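Local coordinates for protein nitrate reductase (Ulva prolifera, PDB 5YLY) that carries FAD in its cytochrome b5 reductase domain and probably passes electrons from NADH toward nitrate, the first step of nitrate assimilation, at residues A[26-40]-A[51-64]. Sequence-based numbering, arbitrary orientation.
Sequences PFLNPKKQKAAELKE and FRFGLEHDEQLLGL
Leu55 CD2 lies over one face of the Phe27 ring, offset toward the rim and 3.8 Å from its centroid, a CH-π contact, while Glu56 CG and Gln60 OE1 lie at the edge. This is a worked example of a β hairpin whose flanking loops also meet, here in the antiparallel sheet of the FAD-binding domain. Leu38 CD1, by contrast, covers one face of Phe53 over its centre, and touches the edge of Phe51. Between strands 34-40 and 51-54 the register slips by one residue at a classic β bulge: Lys39 N and, weakly, Glu40 N both donate to Arg52 O. The Arg52 guanidinium meets Glu40 OE1 in its own plane through NH1 (2.9 Å), but from above the carboxylate; its NE pairs with Asp103. Where the loop after strand 51-54 meets the start of strand 34-40, Glu56 OE1 takes Gln60 NE2 on its anti lone pair and, in a salt bridge, Lys34 NZ from above the carboxylate plane. Gln60, extended with CG anti to its N (chi1 -165°), accepts through OE1 from Glu56 N (2.9 Å). An alanine here is likely to leave Glu56 N without its acceptor and the carboxylate freer to turn from Lys34. In the loop 26-33, Leu28 N donates to Leu62 O at 3.0 Å, almost straight at 171°.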
loop_
_atom_site.group_PDB
_atom_site.type_symbol
_atom_site.label_atom_id
_atom_site.label_comp_id
_atom_site.label_asym_id
_atom_site.label_seq_id
_atom_site.Cartn_x
_atom_site.Cartn_y
_atom_site.Cartn_z
ATOM N N PRO A 26 18.098 6.956 12.036
ATOM C CA PRO A 26 17.329 6.714 10.800
ATOM C C PRO A 26 17.282 7.925 9.878
ATOM O O PRO A 26 17.490 9.054 10.322
ATOM C CB PRO A 26 15.933 6.355 11.324
ATOM C CG PRO A 26 15.810 7.114 12.601
ATOM C CD PRO A 26 17.204 7.111 13.209
ATOM N N PHE A 27 16.976 7.687 8.606
ATOM C CA PHE A 27 16.801 8.736 7.614
ATOM C C PHE A 27 15.547 9.560 7.930
ATOM O O PHE A 27 15.637 10.785 7.996
ATOM C CB PHE A 27 16.690 8.144 6.220
ATOM C CG PHE A 27 16.353 9.136 5.128
ATOM C CD1 PHE A 27 17.338 9.932 4.565
ATOM C CD2 PHE A 27 15.063 9.226 4.619
ATOM C CE1 PHE A 27 17.038 10.830 3.538
ATOM C CE2 PHE A 27 14.776 10.102 3.555
ATOM C CZ PHE A 27 15.770 10.892 3.024
ATOM N N LEU A 28 14.390 8.904 8.132
ATOM C CA LEU A 28 13.143 9.618 8.400
ATOM C C LEU A 28 13.130 10.370 9.722
ATOM O O LEU A 28 13.486 9.824 10.778
ATOM C CB LEU A 28 11.919 8.714 8.284
ATOM C CG LEU A 28 11.659 8.117 6.902
ATOM C CD1 LEU A 28 10.580 7.100 7.002
ATOM C CD2 LEU A 28 11.317 9.215 5.862
ATOM N N ASN A 29 12.739 11.647 9.633
ATOM C CA ASN A 29 12.642 12.553 10.778
ATOM C C ASN A 29 11.332 13.310 10.596
ATOM O O ASN A 29 11.200 14.074 9.641
ATOM C CB ASN A 29 13.839 13.506 10.839
ATOM C CG ASN A 29 13.796 14.425 12.029
ATOM O OD1 ASN A 29 12.743 14.644 12.634
ATOM N ND2 ASN A 29 14.928 15.019 12.362
ATOM N N PRO A 30 10.325 13.046 11.454
ATOM C CA PRO A 30 9.000 13.647 11.240
ATOM C C PRO A 30 8.953 15.175 11.323
ATOM O O PRO A 30 7.958 15.761 10.904
ATOM C CB PRO A 30 8.138 12.976 12.319
ATOM C CG PRO A 30 9.119 12.605 13.401
ATOM C CD PRO A 30 10.309 12.138 12.622
ATOM N N LYS A 31 10.034 15.810 11.800
ATOM C CA LYS A 31 10.119 17.264 11.948
ATOM C C LYS A 31 10.842 17.887 10.764
ATOM O O LYS A 31 10.938 19.120 10.709
ATOM C CB LYS A 31 10.927 17.623 13.207
ATOM C CG LYS A 31 10.404 17.089 14.526
ATOM C CD LYS A 31 11.216 17.745 15.628
ATOM C CE LYS A 31 11.189 16.998 16.929
ATOM N NZ LYS A 31 12.204 17.542 17.868
ATOM N N LYS A 32 11.420 17.049 9.860
ATOM C CA LYS A 32 12.247 17.569 8.785
ATOM C C LYS A 32 11.918 17.055 7.395
ATOM O O LYS A 32 11.474 15.913 7.225
ATOM C CB LYS A 32 13.727 17.277 9.073
ATOM C CG LYS A 32 14.309 18.032 10.259
ATOM C CD LYS A 32 15.806 17.856 10.371
ATOM C CE LYS A 32 16.370 18.800 11.403
ATOM N NZ LYS A 32 17.853 18.781 11.413
ATOM N N GLN A 33 12.184 17.921 6.396
ATOM C CA GLN A 33 12.098 17.581 4.972
ATOM C C GLN A 33 13.516 17.119 4.666
ATOM O O GLN A 33 14.474 17.881 4.870
ATOM C CB GLN A 33 11.743 18.812 4.111
ATOM C CG GLN A 33 10.327 19.353 4.325
ATOM C CD GLN A 33 9.228 18.429 3.827
ATOM O OE1 GLN A 33 9.456 17.441 3.125
ATOM N NE2 GLN A 33 7.997 18.747 4.182
ATOM N N LYS A 34 13.667 15.850 4.273
ATOM C CA LYS A 34 15.002 15.316 4.013
ATOM C C LYS A 34 15.174 14.982 2.564
ATOM O O LYS A 34 14.324 14.317 1.990
ATOM C CB LYS A 34 15.310 14.130 4.938
ATOM C CG LYS A 34 15.466 14.663 6.396
ATOM C CD LYS A 34 16.140 13.730 7.344
ATOM C CE LYS A 34 17.630 13.588 7.178
ATOM N NZ LYS A 34 18.148 12.523 8.079
ATOM N N ALA A 35 16.230 15.509 1.958
ATOM C CA ALA A 35 16.485 15.289 0.534
ATOM C C ALA A 35 16.857 13.823 0.244
ATOM O O ALA A 35 17.566 13.199 1.029
ATOM C CB ALA A 35 17.592 16.216 0.076
ATOM N N ALA A 36 16.363 13.279 -0.866
ATOM C CA ALA A 36 16.697 11.913 -1.288
ATOM C C ALA A 36 16.976 12.005 -2.777
ATOM O O ALA A 36 16.180 12.582 -3.517
ATOM C CB ALA A 36 15.526 10.973 -1.035
ATOM N N GLU A 37 18.095 11.431 -3.215
ATOM C CA GLU A 37 18.509 11.493 -4.603
ATOM C C GLU A 37 18.072 10.277 -5.385
ATOM O O GLU A 37 18.246 9.153 -4.915
ATOM C CB GLU A 37 20.035 11.642 -4.655
ATOM C CG GLU A 37 20.556 11.979 -6.040
ATOM C CD GLU A 37 22.067 12.061 -6.074
ATOM O OE1 GLU A 37 22.608 13.112 -5.665
ATOM O OE2 GLU A 37 22.712 11.052 -6.439
ATOM N N LEU A 38 17.553 10.489 -6.588
ATOM C CA LEU A 38 17.135 9.376 -7.434
ATOM C C LEU A 38 18.371 8.626 -7.937
ATOM O O LEU A 38 19.234 9.221 -8.587
ATOM C CB LEU A 38 16.294 9.902 -8.605
ATOM C CG LEU A 38 15.645 8.817 -9.509
ATOM C CD1 LEU A 38 14.741 7.853 -8.687
ATOM C CD2 LEU A 38 14.843 9.474 -10.666
ATOM N N LYS A 39 18.446 7.323 -7.628
ATOM C CA LYS A 39 19.553 6.435 -8.008
ATOM C C LYS A 39 19.251 5.587 -9.242
ATOM O O LYS A 39 20.161 5.310 -10.006
ATOM C CB LYS A 39 19.983 5.531 -6.827
ATOM C CG LYS A 39 20.429 6.311 -5.572
ATOM C CD LYS A 39 21.716 7.090 -5.836
ATOM C CE LYS A 39 22.212 7.790 -4.575
ATOM N NZ LYS A 39 23.622 8.250 -4.729
ATOM N N GLU A 40 17.985 5.151 -9.429
ATOM C CA GLU A 40 17.571 4.359 -10.588
ATOM C C GLU A 40 16.127 4.634 -10.849
ATOM O O GLU A 40 15.397 4.861 -9.903
ATOM C CB GLU A 40 17.720 2.829 -10.320
ATOM C CG GLU A 40 19.141 2.391 -10.001
ATOM C CD GLU A 40 19.336 0.891 -9.911
ATOM O OE1 GLU A 40 19.504 0.348 -8.792
ATOM O OE2 GLU A 40 19.310 0.251 -10.980
ATOM N N PHE A 51 10.991 3.832 -8.622
ATOM C CA PHE A 51 11.960 4.897 -8.382
ATOM C C PHE A 51 12.793 4.459 -7.197
ATOM O O PHE A 51 12.242 4.215 -6.122
ATOM C CB PHE A 51 11.245 6.225 -8.047
ATOM C CG PHE A 51 10.423 6.744 -9.192
ATOM C CD1 PHE A 51 10.995 7.558 -10.164
ATOM C CD2 PHE A 51 9.091 6.365 -9.338
ATOM C CE1 PHE A 51 10.233 8.022 -11.240
ATOM C CE2 PHE A 51 8.333 6.800 -10.426
ATOM C CZ PHE A 51 8.911 7.626 -11.379
ATOM N N ARG A 52 14.117 4.368 -7.382
ATOM C CA ARG A 52 14.978 3.946 -6.289
ATOM C C ARG A 52 15.704 5.159 -5.787
ATOM O O ARG A 52 16.510 5.733 -6.522
ATOM C CB ARG A 52 15.965 2.854 -6.763
ATOM C CG ARG A 52 16.892 2.366 -5.624
ATOM C CD ARG A 52 17.461 0.969 -5.929
ATOM N NE ARG A 52 16.378 -0.028 -5.988
ATOM C CZ ARG A 52 16.216 -0.934 -6.951
ATOM N NH1 ARG A 52 17.098 -1.027 -7.945
ATOM N NH2 ARG A 52 15.189 -1.780 -6.909
ATOM N N PHE A 53 15.395 5.586 -4.556
ATOM C CA PHE A 53 15.957 6.792 -3.963
ATOM C C PHE A 53 16.983 6.444 -2.931
ATOM O O PHE A 53 16.725 5.619 -2.058
ATOM C CB PHE A 53 14.857 7.679 -3.317
ATOM C CG PHE A 53 14.029 8.456 -4.305
ATOM C CD1 PHE A 53 14.500 9.652 -4.844
ATOM C CD2 PHE A 53 12.787 7.985 -4.715
ATOM C CE1 PHE A 53 13.728 10.377 -5.753
ATOM C CE2 PHE A 53 12.010 8.724 -5.612
ATOM C CZ PHE A 53 12.483 9.917 -6.113
ATOM N N GLY A 54 18.122 7.119 -2.994
ATOM C CA GLY A 54 19.175 6.888 -2.014
ATOM C C GLY A 54 18.923 7.642 -0.731
ATOM O O GLY A 54 18.285 8.697 -0.736
ATOM N N LEU A 55 19.383 7.079 0.386
ATOM C CA LEU A 55 19.326 7.743 1.689
ATOM C C LEU A 55 20.592 8.608 1.836
ATOM O O LEU A 55 21.242 8.859 0.828
ATOM C CB LEU A 55 19.153 6.694 2.818
ATOM C CG LEU A 55 17.866 5.819 2.667
ATOM C CD1 LEU A 55 17.671 4.875 3.853
ATOM C CD2 LEU A 55 16.624 6.664 2.473
ATOM N N GLU A 56 20.921 9.102 3.045
ATOM C CA GLU A 56 22.091 9.976 3.233
ATOM C C GLU A 56 23.393 9.226 2.980
ATOM O O GLU A 56 24.366 9.823 2.544
ATOM C CB GLU A 56 22.091 10.598 4.635
ATOM C CG GLU A 56 20.884 11.469 4.915
ATOM C CD GLU A 56 20.910 12.129 6.278
ATOM O OE1 GLU A 56 20.600 11.449 7.279
ATOM O OE2 GLU A 56 21.303 13.312 6.357
ATOM N N HIS A 57 23.388 7.902 3.238
ATOM C CA HIS A 57 24.522 7.004 3.041
ATOM C C HIS A 57 24.004 5.599 2.777
ATOM O O HIS A 57 22.860 5.278 3.141
ATOM C CB HIS A 57 25.550 7.088 4.178
ATOM C CG HIS A 57 25.048 6.587 5.494
ATOM N ND1 HIS A 57 25.124 5.255 5.834
ATOM C CD2 HIS A 57 24.536 7.278 6.539
ATOM C CE1 HIS A 57 24.630 5.172 7.055
ATOM N NE2 HIS A 57 24.264 6.366 7.515
ATOM N N ASP A 58 24.791 4.777 2.100
ATOM C CA ASP A 58 24.282 3.482 1.644
ATOM C C ASP A 58 24.085 2.407 2.758
ATOM O O ASP A 58 23.645 1.298 2.448
ATOM C CB ASP A 58 25.123 2.951 0.471
ATOM C CG ASP A 58 26.551 2.553 0.763
ATOM O OD1 ASP A 58 26.938 2.546 1.950
ATOM O OD2 ASP A 58 27.286 2.264 -0.202
ATOM N N GLU A 59 24.351 2.735 4.035
ATOM C CA GLU A 59 24.092 1.772 5.117
ATOM C C GLU A 59 22.988 2.285 6.068
ATOM O O GLU A 59 22.717 1.676 7.108
ATOM C CB GLU A 59 25.379 1.478 5.884
ATOM C CG GLU A 59 26.357 0.585 5.140
ATOM C CD GLU A 59 27.732 0.536 5.773
ATOM O OE1 GLU A 59 27.825 0.602 7.020
ATOM O OE2 GLU A 59 28.724 0.419 5.018
ATOM N N GLN A 60 22.342 3.392 5.701
ATOM C CA GLN A 60 21.386 4.054 6.578
ATOM C C GLN A 60 20.064 3.345 6.672
ATOM O O GLN A 60 19.552 2.839 5.686
ATOM C CB GLN A 60 21.210 5.538 6.188
ATOM C CG GLN A 60 20.510 6.383 7.253
ATOM C CD GLN A 60 20.273 7.819 6.852
ATOM O OE1 GLN A 60 20.100 8.151 5.679
ATOM N NE2 GLN A 60 20.265 8.709 7.829
ATOM N N LEU A 61 19.548 3.280 7.904
ATOM C CA LEU A 61 18.240 2.707 8.212
ATOM C C LEU A 61 17.190 3.709 7.721
ATOM O O LEU A 61 17.333 4.913 7.950
ATOM C CB LEU A 61 18.146 2.571 9.752
ATOM C CG LEU A 61 16.859 1.988 10.368
ATOM C CD1 LEU A 61 16.695 0.525 9.994
ATOM C CD2 LEU A 61 16.888 2.136 11.878
ATOM N N LEU A 62 16.129 3.221 7.066
ATOM C CA LEU A 62 15.065 4.115 6.618
ATOM C C LEU A 62 14.330 4.733 7.810
ATOM O O LEU A 62 14.121 5.938 7.819
ATOM C CB LEU A 62 14.077 3.378 5.719
ATOM C CG LEU A 62 12.882 4.190 5.205
ATOM C CD1 LEU A 62 13.328 5.431 4.371
ATOM C CD2 LEU A 62 11.959 3.284 4.380
ATOM N N GLY A 63 13.927 3.904 8.765
ATOM C CA GLY A 63 13.215 4.345 9.963
ATOM C C GLY A 63 11.734 4.536 9.721
ATOM O O GLY A 63 11.148 5.520 10.188
ATOM N N LEU A 64 11.132 3.600 8.978
ATOM C CA LEU A 64 9.714 3.621 8.645
ATOM C C LEU A 64 9.052 2.440 9.349
ATOM O O LEU A 64 9.178 1.300 8.876
ATOM C CB LEU A 64 9.471 3.526 7.103
ATOM C CG LEU A 64 7.986 3.651 6.663
ATOM C CD1 LEU A 64 7.396 5.040 7.049
ATOM C CD2 LEU A 64 7.838 3.425 5.144
HETATM O O HOH W 1 12.042 7.427 11.822
HETATM O O HOH W 2 20.311 10.562 -1.389
#